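Local coordinates for sensor protein DivL (Caulobacter crescentus, PDB 4Q20) that is required for cell division and growth, acting as a membrane-bound two-component sensor kinase that phosphorylates the response regulator CtrA, at residues E165-Q170 / L190-T195. Sequence-based numbering, arbitrary orientation.
Sequences ENALRQ and LDVSDT
The methyl group of A167 touches both V192 and D194, which point to the same side of strand 187-194. Its CB lies 4.1 Å from CG1 of V192 and 4.0 Å from CB of D194, with V177 of strand 176-183 also against it. This is the close, buried part of the contact: the axes of 165-170 and 190-194 approach to 8.6 Å and run nearly parallel (8°), and the small side chain is consistent with so close an approach. With CG held between the backbone N and carbonyl carbon (chi1 61°), the carboxylate of D194 turns to the helix and brings OD2 to 4.0 Å from A167 CB.

Packing is looser at partly exposed Q170, which buries 25 Å² against the strand where A167 buries 55 Å². Its OE1 stands 4.0 Å from D194 OD2, the amide and carboxylate planes being 66° apart. S247 of strand 247-254 touches both residues.

The helix carries the N-box sequence and D194 opens the DxGxG motif of the GHKL ATPase fold, whose aspartate recognises adenine in related kinases. At that distance amide and carboxylate do not bond, whichever way the amide is turned. The helix thus offers D194 van der Waals contact without a polar tie, and OD1 takes a weak hydrogen bond from G196 N, consistent with a carboxylate kept for adenine.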
loop_
_atom_site.group_PDB
_atom_site.type_symbol
_atom_site.label_atom_id
_atom_site.label_comp_id
_atom_site.label_asym_id
_atom_site.label_seq_id
_atom_site.Cartn_x
_atom_site.Cartn_y
_atom_site.Cartn_z
ATOM N N GLU A 165 -14.351 5.250 11.835
ATOM C CA GLU A 165 -14.305 5.034 10.392
ATOM C C GLU A 165 -15.090 3.791 10.018
ATOM O O GLU A 165 -15.760 3.793 8.976
ATOM C CB GLU A 165 -12.856 4.977 9.859
ATOM C CG GLU A 165 -12.205 6.352 9.757
ATOM C CD GLU A 165 -12.793 7.374 8.788
ATOM O OE1 GLU A 165 -13.664 7.005 7.964
ATOM O OE2 GLU A 165 -12.361 8.551 8.846
ATOM N N ASN A 166 -15.066 2.760 10.895
ATOM C CA ASN A 166 -15.869 1.541 10.730
ATOM C C ASN A 166 -17.358 1.918 10.754
ATOM O O ASN A 166 -18.118 1.460 9.887
ATOM C CB ASN A 166 -15.535 0.507 11.820
ATOM C CG ASN A 166 -16.501 -0.647 11.905
ATOM O OD1 ASN A 166 -16.481 -1.555 11.072
ATOM N ND2 ASN A 166 -17.384 -0.621 12.913
ATOM N N ALA A 167 -17.754 2.784 11.724
ATOM C CA ALA A 167 -19.118 3.287 11.884
ATOM C C ALA A 167 -19.558 4.107 10.661
ATOM O O ALA A 167 -20.647 3.872 10.151
ATOM C CB ALA A 167 -19.220 4.129 13.145
ATOM N N LEU A 168 -18.695 5.022 10.156
ATOM C CA LEU A 168 -19.012 5.865 8.997
ATOM C C LEU A 168 -19.251 5.050 7.717
ATOM O O LEU A 168 -20.078 5.440 6.886
ATOM C CB LEU A 168 -17.908 6.900 8.750
ATOM C CG LEU A 168 -17.786 8.055 9.736
ATOM C CD1 LEU A 168 -16.578 8.921 9.377
ATOM C CD2 LEU A 168 -19.075 8.882 9.809
ATOM N N ARG A 169 -18.540 3.924 7.576
ATOM C CA ARG A 169 -18.630 3.029 6.424
ATOM C C ARG A 169 -19.955 2.263 6.390
ATOM O O ARG A 169 -20.411 1.895 5.308
ATOM C CB ARG A 169 -17.448 2.039 6.429
ATOM C CG ARG A 169 -16.172 2.619 5.812
ATOM C CD ARG A 169 -15.075 1.582 5.661
ATOM N NE ARG A 169 -14.539 1.158 6.958
ATOM C CZ ARG A 169 -13.410 1.612 7.495
ATOM N NH1 ARG A 169 -12.664 2.501 6.844
ATOM N NH2 ARG A 169 -13.014 1.176 8.684
ATOM N N GLN A 170 -20.556 2.022 7.569
ATOM C CA GLN A 170 -21.807 1.284 7.766
ATOM C C GLN A 170 -23.048 2.196 7.744
ATOM O O GLN A 170 -24.137 1.718 7.407
ATOM C CB GLN A 170 -21.764 0.545 9.121
ATOM C CG GLN A 170 -20.823 -0.653 9.209
ATOM C CD GLN A 170 -21.364 -1.678 10.191
ATOM O OE1 GLN A 170 -21.325 -1.500 11.422
ATOM N NE2 GLN A 170 -21.934 -2.756 9.666
ATOM N N LEU A 190 -16.098 3.277 26.622
ATOM C CA LEU A 190 -16.142 4.155 25.453
ATOM C C LEU A 190 -17.055 3.513 24.414
ATOM O O LEU A 190 -16.806 2.380 24.010
ATOM C CB LEU A 190 -14.720 4.396 24.885
ATOM C CG LEU A 190 -13.634 4.827 25.892
ATOM C CD1 LEU A 190 -12.280 4.801 25.266
ATOM C CD2 LEU A 190 -13.901 6.201 26.468
ATOM N N ASP A 191 -18.134 4.193 24.022
ATOM C CA ASP A 191 -19.062 3.616 23.047
ATOM C C ASP A 191 -19.031 4.363 21.721
ATOM O O ASP A 191 -18.837 5.576 21.694
ATOM C CB ASP A 191 -20.505 3.592 23.587
ATOM C CG ASP A 191 -20.668 3.011 24.980
ATOM O OD1 ASP A 191 -20.882 1.783 25.083
ATOM O OD2 ASP A 191 -20.652 3.805 25.973
ATOM N N VAL A 192 -19.190 3.633 20.616
ATOM C CA VAL A 192 -19.257 4.208 19.273
ATOM C C VAL A 192 -20.480 3.560 18.620
ATOM O O VAL A 192 -20.441 2.419 18.139
ATOM C CB VAL A 192 -17.954 4.110 18.421
ATOM C CG1 VAL A 192 -18.174 4.700 17.031
ATOM C CG2 VAL A 192 -16.786 4.806 19.115
ATOM N N SER A 193 -21.596 4.280 18.704
ATOM C CA SER A 193 -22.903 3.864 18.214
ATOM C C SER A 193 -23.136 4.399 16.799
ATOM O O SER A 193 -22.634 5.463 16.444
ATOM C CB SER A 193 -23.981 4.361 19.166
ATOM O OG SER A 193 -25.258 4.308 18.553
ATOM N N ASP A 194 -23.864 3.647 15.983
ATOM C CA ASP A 194 -24.177 4.076 14.626
ATOM C C ASP A 194 -25.603 3.696 14.275
ATOM O O ASP A 194 -26.107 2.678 14.745
ATOM C CB ASP A 194 -23.172 3.549 13.575
ATOM C CG ASP A 194 -23.051 2.037 13.437
ATOM O OD1 ASP A 194 -23.892 1.435 12.707
ATOM O OD2 ASP A 194 -22.046 1.458 13.980
ATOM N N THR A 195 -26.254 4.535 13.451
ATOM C CA THR A 195 -27.638 4.321 13.022
ATOM C C THR A 195 -27.633 3.628 11.652
ATOM O O THR A 195 -28.588 3.748 10.875
ATOM C CB THR A 195 -28.426 5.653 13.026
ATOM O OG1 THR A 195 -27.917 6.519 12.005
ATOM C CG2 THR A 195 -28.406 6.348 14.385
#